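Local structure of glutaminyl-tRNA synthetase (Saccharomyces cerevisiae, 3TL4) at residues S12-E17 with S50-V55; A59-G64 with L86-A91; Y35-E40 with L72-I77. The protein attaches glutamine to tRNA(Gln) at the expense of ATP, this chain being its appended N-terminal tRNA-binding domain. One frame throughout, in Å; residues are numbered along the deposited sequence.

Contact 1: residues S12-E17 with S50-V55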
ATOM      1  N   SER A  12     -14.102   7.363  18.011  1.00 42.77           N
ATOM      2  CA  SER A  12     -13.833   8.789  18.083  1.00 45.06           C
ATOM      3  C   SER A  12     -12.754   9.073  19.120  1.00 46.84           C
ATOM      4  O   SER A  12     -12.066  10.087  19.041  1.00 51.52           O
ATOM      5  CB  SER A  12     -15.103   9.571  18.389  1.00 48.52           C
ATOM      6  OG  SER A  12     -15.641   9.158  19.629  1.00 55.00           O
ATOM      7  N   GLN A  13     -12.603   8.168  20.084  1.00 42.77           N
ATOM      8  CA  GLN A  13     -11.543   8.290  21.082  1.00 46.08           C
ATOM      9  C   GLN A  13     -10.163   8.028  20.497  1.00 47.27           C
ATOM     10  O   GLN A  13      -9.182   8.638  20.926  1.00 50.79           O
ATOM     11  CB  GLN A  13     -11.799   7.369  22.269  1.00 51.18           C
ATOM     12  CG  GLN A  13     -12.857   7.910  23.210  1.00 67.10           C
ATOM     13  CD  GLN A  13     -13.450   6.843  24.103  1.00 75.84           C
ATOM     14  OE1 GLN A  13     -13.137   5.656  23.969  1.00 77.84           O
ATOM     15  NE2 GLN A  13     -14.316   7.260  25.024  1.00 78.22           N
ATOM     16  N   VAL A  14     -10.084   7.124  19.524  1.00 42.26           N
ATOM     17  CA  VAL A  14      -8.823   6.893  18.826  1.00 35.26           C
ATOM     18  C   VAL A  14      -8.610   7.967  17.744  1.00 35.52           C
ATOM     19  O   VAL A  14      -7.558   8.040  17.105  1.00 32.54           O
ATOM     20  CB  VAL A  14      -8.702   5.444  18.285  1.00 29.85           C
ATOM     21  CG1 VAL A  14      -9.138   4.445  19.361  1.00 33.25           C
ATOM     22  CG2 VAL A  14      -9.507   5.248  17.032  1.00 23.26           C
ATOM     23  N   GLY A  15      -9.613   8.821  17.563  1.00 35.49           N
ATOM     24  CA  GLY A  15      -9.434  10.016  16.761  1.00 35.53           C
ATOM     25  C   GLY A  15     -10.052  10.002  15.379  1.00 34.50           C
ATOM     26  O   GLY A  15      -9.760  10.879  14.570  1.00 38.99           O
ATOM     27  N   PHE A  16     -10.896   9.018  15.097  1.00 30.96           N
ATOM     28  CA  PHE A  16     -11.659   9.044  13.856  1.00 31.48           C
ATOM     29  C   PHE A  16     -12.581  10.242  13.929  1.00 39.54           C
ATOM     30  O   PHE A  16     -13.176  10.508  14.975  1.00 33.58           O
ATOM     31  CB  PHE A  16     -12.474   7.755  13.647  1.00 25.42           C
ATOM     32  CG  PHE A  16     -11.663   6.599  13.151  1.00 22.18           C
ATOM     33  CD1 PHE A  16     -11.194   6.574  11.848  1.00 22.85           C
ATOM     34  CD2 PHE A  16     -11.374   5.530  13.982  1.00 22.78           C
ATOM     35  CE1 PHE A  16     -10.439   5.504  11.382  1.00 28.95           C
ATOM     36  CE2 PHE A  16     -10.616   4.470  13.529  1.00 23.84           C
ATOM     37  CZ  PHE A  16     -10.147   4.453  12.229  1.00 30.06           C
ATOM     38  N   GLU A  17     -12.674  10.984  12.832  1.00 48.65           N
ATOM     39  CA  GLU A  17     -13.559  12.137  12.801  1.00 55.33           C
ATOM     40  C   GLU A  17     -15.016  11.691  12.741  1.00 52.09           C
ATOM     41  O   GLU A  17     -15.337  10.601  12.242  1.00 41.54           O
ATOM     42  CB  GLU A  17     -13.203  13.076  11.647  1.00 66.12           C
ATOM     43  CG  GLU A  17     -11.877  13.820  11.845  1.00 76.53           C
ATOM     44  CD  GLU A  17     -11.864  14.729  13.082  1.00 84.16           C
ATOM     45  OE1 GLU A  17     -12.948  15.200  13.503  1.00 86.56           O
ATOM     46  OE2 GLU A  17     -10.766  14.974  13.634  1.00 84.23           O
ATOM     47  N   SER A  50      -2.568   8.003   9.728  1.00 36.40           N
ATOM     48  CA  SER A  50      -2.003   6.881   8.993  1.00 35.64           C
ATOM     49  C   SER A  50      -2.419   5.512   9.557  1.00 32.91           C
ATOM     50  O   SER A  50      -2.931   4.665   8.826  1.00 34.71           O
ATOM     51  CB  SER A  50      -0.475   7.010   8.942  1.00 46.22           C
ATOM     52  OG  SER A  50       0.140   5.851   8.397  1.00 56.77           O
ATOM     53  N   THR A  51      -2.201   5.281  10.847  1.00 30.66           N
ATOM     54  CA  THR A  51      -2.500   3.961  11.405  1.00 28.44           C
ATOM     55  C   THR A  51      -4.011   3.713  11.561  1.00 30.12           C
ATOM     56  O   THR A  51      -4.477   2.598  11.331  1.00 30.35           O
ATOM     57  CB  THR A  51      -1.711   3.657  12.709  1.00 22.89           C
ATOM     58  OG1 THR A  51      -1.927   4.687  13.668  1.00 22.52           O
ATOM     59  CG2 THR A  51      -0.212   3.567  12.422  1.00 23.29           C
ATOM     60  N   ARG A  52      -4.773   4.749  11.915  1.00 22.26           N
ATOM     61  CA  ARG A  52      -6.232   4.654  11.887  1.00 25.77           C
ATOM     62  C   ARG A  52      -6.710   4.148  10.518  1.00 30.72           C
ATOM     63  O   ARG A  52      -7.556   3.251  10.427  1.00 30.60           O
ATOM     64  CB  ARG A  52      -6.890   6.012  12.186  1.00 26.82           C
ATOM     65  CG  ARG A  52      -6.792   6.481  13.637  1.00 23.71           C
ATOM     66  CD  ARG A  52      -7.724   7.662  13.871  1.00 32.23           C
ATOM     67  NE  ARG A  52      -7.212   8.895  13.279  1.00 38.44           N
ATOM     68  CZ  ARG A  52      -6.412   9.728  13.924  1.00 40.86           C
ATOM     69  NH1 ARG A  52      -6.049   9.445  15.168  1.00 42.77           N
ATOM     70  NH2 ARG A  52      -5.971  10.832  13.337  1.00 39.04           N
ATOM     71  N   ALA A  53      -6.170   4.728   9.452  1.00 25.84           N
ATOM     72  CA  ALA A  53      -6.574   4.353   8.105  1.00 27.86           C
ATOM     73  C   ALA A  53      -6.157   2.921   7.788  1.00 25.32           C
ATOM     74  O   ALA A  53      -6.905   2.167   7.181  1.00 34.35           O
ATOM     75  CB  ALA A  53      -5.970   5.319   7.083  1.00 29.87           C
ATOM     76  N   LEU A  54      -4.957   2.551   8.208  1.00 23.31           N
ATOM     77  CA  LEU A  54      -4.428   1.227   7.924  1.00 27.14           C
ATOM     78  C   LEU A  54      -5.194   0.146   8.679  1.00 24.82           C
ATOM     79  O   LEU A  54      -5.462  -0.928   8.132  1.00 24.95           O
ATOM     80  CB  LEU A  54      -2.930   1.164   8.249  1.00 28.07           C
ATOM     81  CG  LEU A  54      -2.038   1.995   7.329  1.00 30.18           C
ATOM     82  CD1 LEU A  54      -0.596   2.043   7.849  1.00 34.71           C
ATOM     83  CD2 LEU A  54      -2.079   1.444   5.922  1.00 31.49           C
ATOM     84  N   VAL A  55      -5.563   0.432   9.924  1.00 20.37           N
ATOM     85  CA  VAL A  55      -6.340  -0.534  10.689  1.00 20.89           C
ATOM     86  C   VAL A  55      -7.765  -0.636  10.128  1.00 26.93           C
ATOM     87  O   VAL A  55      -8.351  -1.721  10.099  1.00 27.48           O
ATOM     88  CB  VAL A  55      -6.316  -0.260  12.209  1.00 22.03           C
ATOM     89  CG1 VAL A  55      -7.010   1.058  12.536  1.00 22.20           C
ATOM     90  CG2 VAL A  55      -6.975  -1.407  12.961  1.00 20.56           C
TER

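Contact 2: residues A59-G64 with L86-A91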
ATOM      1  N   ALA A  59      -9.598  -3.928   8.870  1.00 25.97           N
ATOM      2  CA  ALA A  59     -10.939  -4.283   9.304  1.00 23.17           C
ATOM      3  C   ALA A  59     -11.800  -4.565   8.088  1.00 25.05           C
ATOM      4  O   ALA A  59     -12.667  -5.442   8.121  1.00 23.13           O
ATOM      5  CB  ALA A  59     -11.546  -3.173  10.131  1.00 25.85           C
ATOM      6  N   SER A  60     -11.559  -3.823   7.007  1.00 20.82           N
ATOM      7  CA  SER A  60     -12.381  -3.976   5.812  1.00 25.57           C
ATOM      8  C   SER A  60     -12.054  -5.298   5.092  1.00 32.11           C
ATOM      9  O   SER A  60     -12.892  -5.837   4.361  1.00 35.09           O
ATOM     10  CB  SER A  60     -12.253  -2.754   4.891  1.00 25.77           C
ATOM     11  OG  SER A  60     -11.111  -2.846   4.061  1.00 33.51           O
ATOM     12  N   PHE A  61     -10.847  -5.822   5.330  1.00 25.64           N
ATOM     13  CA  PHE A  61     -10.433  -7.123   4.800  1.00 21.23           C
ATOM     14  C   PHE A  61     -11.006  -8.269   5.642  1.00 23.77           C
ATOM     15  O   PHE A  61     -11.463  -9.274   5.111  1.00 26.49           O
ATOM     16  CB  PHE A  61      -8.916  -7.239   4.829  1.00 24.40           C
ATOM     17  CG  PHE A  61      -8.211  -6.258   3.959  1.00 27.05           C
ATOM     18  CD1 PHE A  61      -8.730  -5.902   2.728  1.00 31.52           C
ATOM     19  CD2 PHE A  61      -7.024  -5.694   4.373  1.00 28.41           C
ATOM     20  CE1 PHE A  61      -8.071  -5.003   1.934  1.00 36.39           C
ATOM     21  CE2 PHE A  61      -6.351  -4.798   3.582  1.00 34.60           C
ATOM     22  CZ  PHE A  61      -6.874  -4.446   2.361  1.00 36.57           C
ATOM     23  N   VAL A  62     -10.953  -8.108   6.960  1.00 21.05           N
ATOM     24  CA  VAL A  62     -11.439  -9.115   7.897  1.00 27.25           C
ATOM     25  C   VAL A  62     -12.964  -9.220   7.864  1.00 30.14           C
ATOM     26  O   VAL A  62     -13.510 -10.319   7.942  1.00 30.70           O
ATOM     27  CB  VAL A  62     -10.976  -8.793   9.332  1.00 33.32           C
ATOM     28  CG1 VAL A  62     -11.615  -9.738  10.329  1.00 31.99           C
ATOM     29  CG2 VAL A  62      -9.463  -8.854   9.422  1.00 28.57           C
ATOM     30  N   LYS A  63     -13.622  -8.063   7.752  1.00 27.20           N
ATOM     31  CA  LYS A  63     -15.081  -7.906   7.586  1.00 33.39           C
ATOM     32  C   LYS A  63     -15.969  -8.863   8.380  1.00 37.43           C
ATOM     33  O   LYS A  63     -16.768  -9.622   7.816  1.00 37.98           O
ATOM     34  CB  LYS A  63     -15.491  -7.835   6.094  1.00 35.43           C
ATOM     35  CG  LYS A  63     -15.052  -9.029   5.250  1.00 42.22           C
ATOM     36  CD  LYS A  63     -15.135  -8.743   3.744  1.00 43.07           C
ATOM     37  CE  LYS A  63     -14.456  -9.856   2.923  1.00 44.36           C
ATOM     38  NZ  LYS A  63     -15.398 -10.845   2.311  1.00 46.52           N
ATOM     39  N   GLY A  64     -15.821  -8.801   9.699  1.00 37.34           N
ATOM     40  CA  GLY A  64     -16.666  -9.540  10.611  1.00 37.27           C
ATOM     41  C   GLY A  64     -16.186 -10.937  10.934  1.00 38.07           C
ATOM     42  O   GLY A  64     -16.664 -11.549  11.884  1.00 40.25           O
ATOM     43  N   LEU A  86      -1.128  -1.507   0.627  1.00 25.74           N
ATOM     44  CA  LEU A  86      -0.540  -2.604  -0.125  1.00 25.05           C
ATOM     45  C   LEU A  86       0.154  -3.610   0.798  1.00 22.00           C
ATOM     46  O   LEU A  86      -0.012  -4.811   0.634  1.00 25.96           O
ATOM     47  CB  LEU A  86       0.441  -2.048  -1.156  1.00 30.61           C
ATOM     48  CG  LEU A  86       0.883  -3.015  -2.247  1.00 37.30           C
ATOM     49  CD1 LEU A  86      -0.280  -3.305  -3.171  1.00 40.36           C
ATOM     50  CD2 LEU A  86       2.058  -2.450  -3.025  1.00 37.98           C
ATOM     51  N   GLN A  87       0.919  -3.122   1.772  1.00 23.49           N
ATOM     52  CA  GLN A  87       1.582  -4.007   2.741  1.00 22.29           C
ATOM     53  C   GLN A  87       0.570  -4.669   3.653  1.00 26.18           C
ATOM     54  O   GLN A  87       0.738  -5.828   4.046  1.00 29.10           O
ATOM     55  CB  GLN A  87       2.588  -3.246   3.606  1.00 18.38           C
ATOM     56  CG  GLN A  87       3.845  -2.793   2.876  1.00 18.96           C
ATOM     57  CD  GLN A  87       4.872  -2.220   3.827  1.00 27.43           C
ATOM     58  OE1 GLN A  87       4.813  -1.050   4.188  1.00 28.00           O
ATOM     59  NE2 GLN A  87       5.819  -3.046   4.239  1.00 26.43           N
ATOM     60  N   VAL A  88      -0.478  -3.931   4.000  1.00 21.93           N
ATOM     61  CA  VAL A  88      -1.509  -4.481   4.875  1.00 24.56           C
ATOM     62  C   VAL A  88      -2.299  -5.577   4.161  1.00 22.03           C
ATOM     63  O   VAL A  88      -2.638  -6.599   4.756  1.00 17.35           O
ATOM     64  CB  VAL A  88      -2.450  -3.400   5.418  1.00 28.64           C
ATOM     65  CG1 VAL A  88      -3.543  -4.030   6.277  1.00 33.76           C
ATOM     66  CG2 VAL A  88      -1.655  -2.387   6.224  1.00 30.70           C
ATOM     67  N   ASP A  89      -2.586  -5.362   2.885  1.00 22.07           N
ATOM     68  CA  ASP A  89      -3.273  -6.379   2.095  1.00 26.86           C
ATOM     69  C   ASP A  89      -2.413  -7.650   1.980  1.00 28.33           C
ATOM     70  O   ASP A  89      -2.907  -8.761   2.164  1.00 31.88           O
ATOM     71  CB  ASP A  89      -3.663  -5.835   0.711  1.00 31.97           C
ATOM     72  CG  ASP A  89      -4.390  -6.871  -0.145  1.00 43.24           C
ATOM     73  OD1 ASP A  89      -5.602  -7.098   0.071  1.00 48.99           O
ATOM     74  OD2 ASP A  89      -3.746  -7.461  -1.037  1.00 45.53           O
ATOM     75  N   ALA A  90      -1.128  -7.479   1.687  1.00 20.76           N
ATOM     76  CA  ALA A  90      -0.191  -8.605   1.677  1.00 24.84           C
ATOM     77  C   ALA A  90      -0.096  -9.330   3.031  1.00 20.12           C
ATOM     78  O   ALA A  90      -0.128 -10.544   3.089  1.00 17.41           O
ATOM     79  CB  ALA A  90       1.194  -8.143   1.231  1.00 24.88           C
ATOM     80  N   ALA A  91       0.060  -8.579   4.112  1.00 21.36           N
ATOM     81  CA  ALA A  91       0.162  -9.182   5.430  1.00 18.98           C
ATOM     82  C   ALA A  91      -1.123  -9.950   5.757  1.00 22.12           C
ATOM     83  O   ALA A  91      -1.081 -11.040   6.313  1.00 20.90           O
ATOM     84  CB  ALA A  91       0.440  -8.117   6.475  1.00 15.48           C
TER

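Contact 3: residues Y35-E40 with L72-I77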
ATOM      1  N   TYR A  35     -13.341  -2.633  16.017  1.00 27.93           N
ATOM      2  CA  TYR A  35     -13.366  -2.632  17.481  1.00 27.40           C
ATOM      3  C   TYR A  35     -12.385  -3.650  18.071  1.00 27.93           C
ATOM      4  O   TYR A  35     -11.538  -3.302  18.905  1.00 27.00           O
ATOM      5  CB  TYR A  35     -14.789  -2.920  17.983  1.00 32.68           C
ATOM      6  CG  TYR A  35     -14.984  -2.735  19.476  1.00 41.33           C
ATOM      7  CD1 TYR A  35     -14.801  -3.790  20.362  1.00 41.75           C
ATOM      8  CD2 TYR A  35     -15.364  -1.502  19.996  1.00 48.43           C
ATOM      9  CE1 TYR A  35     -14.977  -3.616  21.727  1.00 47.51           C
ATOM     10  CE2 TYR A  35     -15.540  -1.319  21.353  1.00 51.93           C
ATOM     11  CZ  TYR A  35     -15.347  -2.377  22.217  1.00 52.34           C
ATOM     12  OH  TYR A  35     -15.526  -2.188  23.571  1.00 53.51           O
ATOM     13  N   LYS A  36     -12.494  -4.905  17.643  1.00 22.95           N
ATOM     14  CA  LYS A  36     -11.635  -5.946  18.208  1.00 32.44           C
ATOM     15  C   LYS A  36     -10.163  -5.716  17.870  1.00 35.69           C
ATOM     16  O   LYS A  36      -9.293  -5.959  18.701  1.00 42.30           O
ATOM     17  CB  LYS A  36     -12.077  -7.353  17.788  1.00 40.49           C
ATOM     18  CG  LYS A  36     -11.207  -8.002  16.704  1.00 52.70           C
ATOM     19  CD  LYS A  36     -11.635  -9.444  16.372  1.00 61.57           C
ATOM     20  CE  LYS A  36     -10.969  -9.978  15.080  1.00 64.42           C
ATOM     21  NZ  LYS A  36      -9.591 -10.521  15.283  1.00 61.32           N
ATOM     22  N   LEU A  37      -9.886  -5.252  16.654  1.00 31.23           N
ATOM     23  CA  LEU A  37      -8.518  -4.938  16.252  1.00 28.18           C
ATOM     24  C   LEU A  37      -7.929  -3.798  17.095  1.00 25.67           C
ATOM     25  O   LEU A  37      -6.826  -3.923  17.632  1.00 29.66           O
ATOM     26  CB  LEU A  37      -8.440  -4.607  14.755  1.00 25.11           C
ATOM     27  CG  LEU A  37      -8.812  -5.735  13.782  1.00 21.84           C
ATOM     28  CD1 LEU A  37      -8.997  -5.218  12.355  1.00 17.75           C
ATOM     29  CD2 LEU A  37      -7.811  -6.897  13.821  1.00 18.40           C
ATOM     30  N   ILE A  38      -8.660  -2.694  17.217  1.00 24.08           N
ATOM     31  CA  ILE A  38      -8.238  -1.605  18.099  1.00 28.28           C
ATOM     32  C   ILE A  38      -8.000  -2.047  19.565  1.00 32.31           C
ATOM     33  O   ILE A  38      -7.109  -1.534  20.240  1.00 30.86           O
ATOM     34  CB  ILE A  38      -9.239  -0.440  18.075  1.00 33.50           C
ATOM     35  CG1 ILE A  38      -9.202   0.265  16.718  1.00 34.70           C
ATOM     36  CG2 ILE A  38      -8.935   0.551  19.187  1.00 33.44           C
ATOM     37  CD1 ILE A  38     -10.176   1.405  16.594  1.00 31.62           C
ATOM     38  N   LYS A  39      -8.795  -2.990  20.057  1.00 29.66           N
ATOM     39  CA  LYS A  39      -8.694  -3.412  21.456  1.00 34.91           C
ATOM     40  C   LYS A  39      -7.487  -4.310  21.753  1.00 41.25           C
ATOM     41  O   LYS A  39      -7.137  -4.503  22.910  1.00 49.26           O
ATOM     42  CB  LYS A  39      -9.983  -4.105  21.914  1.00 35.88           C
ATOM     43  CG  LYS A  39     -11.163  -3.175  22.131  1.00 37.95           C
ATOM     44  CD  LYS A  39     -10.969  -2.299  23.359  1.00 43.56           C
ATOM     45  CE  LYS A  39     -12.302  -1.686  23.797  1.00 52.53           C
ATOM     46  NZ  LYS A  39     -12.206  -0.829  25.013  1.00 56.88           N
ATOM     47  N   GLU A  40      -6.856  -4.861  20.717  1.00 41.30           N
ATOM     48  CA  GLU A  40      -5.655  -5.669  20.914  1.00 47.12           C
ATOM     49  C   GLU A  40      -4.369  -4.874  20.633  1.00 44.92           C
ATOM     50  O   GLU A  40      -3.360  -5.420  20.184  1.00 50.02           O
ATOM     51  CB  GLU A  40      -5.718  -7.000  20.133  1.00 56.22           C
ATOM     52  CG  GLU A  40      -5.975  -6.911  18.627  1.00 64.17           C
ATOM     53  CD  GLU A  40      -6.185  -8.291  17.988  1.00 72.66           C
ATOM     54  OE1 GLU A  40      -6.033  -9.308  18.702  1.00 77.63           O
ATOM     55  OE2 GLU A  40      -6.505  -8.365  16.777  1.00 70.23           O
ATOM     56  N   LEU A  72      -0.776  -9.930  14.660  1.00 29.23           N
ATOM     57  CA  LEU A  72       0.524  -9.755  14.031  1.00 24.80           C
ATOM     58  C   LEU A  72       0.435  -8.583  13.073  1.00 20.85           C
ATOM     59  O   LEU A  72       1.312  -7.728  13.036  1.00 23.34           O
ATOM     60  CB  LEU A  72       0.932 -11.005  13.263  1.00 19.03           C
ATOM     61  CG  LEU A  72       1.297 -12.250  14.049  1.00 21.62           C
ATOM     62  CD1 LEU A  72       1.519 -13.391  13.068  1.00 18.52           C
ATOM     63  CD2 LEU A  72       2.541 -11.991  14.894  1.00 23.10           C
ATOM     64  N   ILE A  73      -0.638  -8.549  12.292  1.00 19.70           N
ATOM     65  CA  ILE A  73      -0.874  -7.434  11.371  1.00 20.68           C
ATOM     66  C   ILE A  73      -1.059  -6.112  12.125  1.00 24.52           C
ATOM     67  O   ILE A  73      -0.458  -5.102  11.779  1.00 28.37           O
ATOM     68  CB  ILE A  73      -2.104  -7.681  10.487  1.00 20.45           C
ATOM     69  CG1 ILE A  73      -2.161  -9.153  10.053  1.00 22.64           C
ATOM     70  CG2 ILE A  73      -2.108  -6.736   9.286  1.00 10.38           C
ATOM     71  CD1 ILE A  73      -3.338  -9.483   9.125  1.00 17.44           C
ATOM     72  N   VAL A  74      -1.895  -6.118  13.156  1.00 22.72           N
ATOM     73  CA  VAL A  74      -2.074  -4.917  13.963  1.00 21.94           C
ATOM     74  C   VAL A  74      -0.757  -4.385  14.556  1.00 23.57           C
ATOM     75  O   VAL A  74      -0.464  -3.189  14.469  1.00 25.98           O
ATOM     76  CB  VAL A  74      -3.103  -5.132  15.075  1.00 26.42           C
ATOM     77  CG1 VAL A  74      -3.131  -3.926  15.993  1.00 24.02           C
ATOM     78  CG2 VAL A  74      -4.490  -5.402  14.469  1.00 22.22           C
ATOM     79  N   ASN A  75       0.038  -5.265  15.152  1.00 21.03           N
ATOM     80  CA  ASN A  75       1.324  -4.851  15.706  1.00 22.97           C
ATOM     81  C   ASN A  75       2.241  -4.266  14.631  1.00 24.13           C
ATOM     82  O   ASN A  75       2.974  -3.311  14.873  1.00 27.47           O
ATOM     83  CB  ASN A  75       2.021  -6.023  16.403  1.00 28.99           C
ATOM     84  CG  ASN A  75       1.258  -6.524  17.627  1.00 36.19           C
ATOM     85  OD1 ASN A  75       0.564  -5.762  18.314  1.00 42.57           O
ATOM     86  ND2 ASN A  75       1.395  -7.814  17.909  1.00 31.94           N
ATOM     87  N   GLY A  76       2.186  -4.845  13.436  1.00 22.48           N
ATOM     88  CA  GLY A  76       2.952  -4.353  12.311  1.00 20.93           C
ATOM     89  C   GLY A  76       2.522  -2.957  11.910  1.00 29.99           C
ATOM     90  O   GLY A  76       3.354  -2.099  11.621  1.00 34.26           O
ATOM     91  N   ILE A  77       1.217  -2.715  11.892  1.00 28.66           N
ATOM     92  CA  ILE A  77       0.737  -1.375  11.600  1.00 24.40           C
ATOM     93  C   ILE A  77       1.224  -0.424  12.690  1.00 26.64           C
ATOM     94  O   ILE A  77       1.966   0.516  12.407  1.00 26.91           O
ATOM     95  CB  ILE A  77      -0.811  -1.322  11.475  1.00 23.69           C
ATOM     96  CG1 ILE A  77      -1.268  -2.038  10.202  1.00 21.94           C
ATOM     97  CG2 ILE A  77      -1.302   0.110  11.468  1.00 21.42           C
ATOM     98  CD1 ILE A  77      -2.741  -2.464  10.193  1.00 14.95           C
TER

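Contact 1: residues S12-E17 with S50-V55
R52 reaches from helix 49-62 to the turn that closes helix 4-13. Its CB lies 3.6 Å from CZ of F16. CG runs on past the same ring atom, and CD settles over the ring centre, 4.0 Å from the centroid and only 5° off its normal, a CH-pi contact; CD also nears V14 O. The bend at chi3 (-74°) then turns the guanidinium across the turn, its plane 71° from that of the ring, with G15 O over one face, 3.5 Å from NE of R52 but too poorly angled to bond. At the tip NH1 donates a bent hydrogen bond of 2.8 Å to V14 O, which takes it in the carbonyl plane. G15, the C-prime residue of a Schellman motif, has positive phi; a side chain there would collide with R52 NH1 and jam against V14 O, so glycine suits the place twice over. Were R52 replaced by an alanine, the V14 carbonyl would probably lose this donor and one face of the F16 ring its CD cover. Arginine thus serves as both apolar and polar partner: its methylenes cover an aromatic face, while its cationic end engages a carbonyl near a helix C-terminus, where the helix dipole would probably favour positive charge.

Contact 2: residues A59-G64 with L86-A91
F61, in the last turn of helix 49-62, is the residue through which 59-64 meets V88 and D89 of helix 85-98. Two residues earlier, A59 turns to another neighbour, packing on V30, L34 and L37 of helix 28-39, where a small side chain suits a close approach. F61 itself has CG anti to its carbonyl carbon (chi1 -64°), which sends the ring out to the backbone of D89: CE2 stands 3.8 Å from D89 CA. CG1 of V88 meets the rim of the ring in its plane, 4.0 Å from CE2. The carboxylate of D89 comes over one face instead, OD1 lying 3.7 Å from CZ, with the ring and carboxylate planes 68° apart. Further along, V62 faces S33, and G64 gives its N-H to S33 OG. No hydrogen bond joins the two segments. D89 finds its strong polar partner on its own helix, a salt bridge from OD2 to K93, and the ring of F92 also meets F61. The chemistry is therefore mixed: valine packs its methyl against the edge of the phenylalanine, while an aspartate oxygen over the face is not favourable in itself towards the pi cloud, and the K93 salt bridge probably offsets its charge.

Contact 3: residues Y35-E40 with L72-I77
L37 overlaps V74 through one methyl of each: CD2 of the leucine lies 3.7 Å from CG2 of the valine, and the same CG2 reaches back to within 4.0 Å of L37 CB. The contact belongs to the all-helical bundle at the N-terminal end of this tRNA-binding domain, where helix 28-39 and helix 70-78 pack together with helix 49-62 as their shared neighbour. The two backbones come closest at these residues, their CA atoms 6.8 Å apart, a spacing that a beta-branched valine fills without needing a longer chain. V74 points its CB at the other helix and sets CG1 anti to its backbone N (chi1 173°), which spreads both methyls against the leucine: CG2 takes the side chain, while CG1 approaches the carbonyl O of L37 at 4.0 Å. Both residues are buried. L37 also packs on L58 of helix 49-62, and V74 on T41 just beyond the end of helix 28-39.

The border of the contact is more polar. E40, at the end of helix 28-39, is long enough to carry its carboxylate back alongside V74. The polar end is engaged by S70, near the start of helix 70-78, whose OG is hydrogen-bonded to OE2, so a glutamate here ties the end of one helix to the beginning of the other. That same OE2 stands 4.3 Å from CG2 of V74, where the apolar centre gives way to the polar border.

Overall arrangement
All three contacts belong to one helical bundle and draw on five of its helices, of which 28-39, 49-62, 70-78 and 85-98 follow one another. Contacts 1 and 2 use opposite ends of helix 49-62, their centres about 15 Å apart, and contact 3 joins its two sequence neighbours, helices 28-39 and 70-78. None is wholly core: contact 3 rests on two buried aliphatic residues, whereas contacts 1 and 2 are each worked largely by partly exposed side chains. Only contact 1 has a hydrogen bond across its segments; contacts 2 and 3 meet through van der Waals contact and send their acidic groups to other partners. Aliphatic packing joins them, V55 to L37, T51 to I77 and L54 to V88.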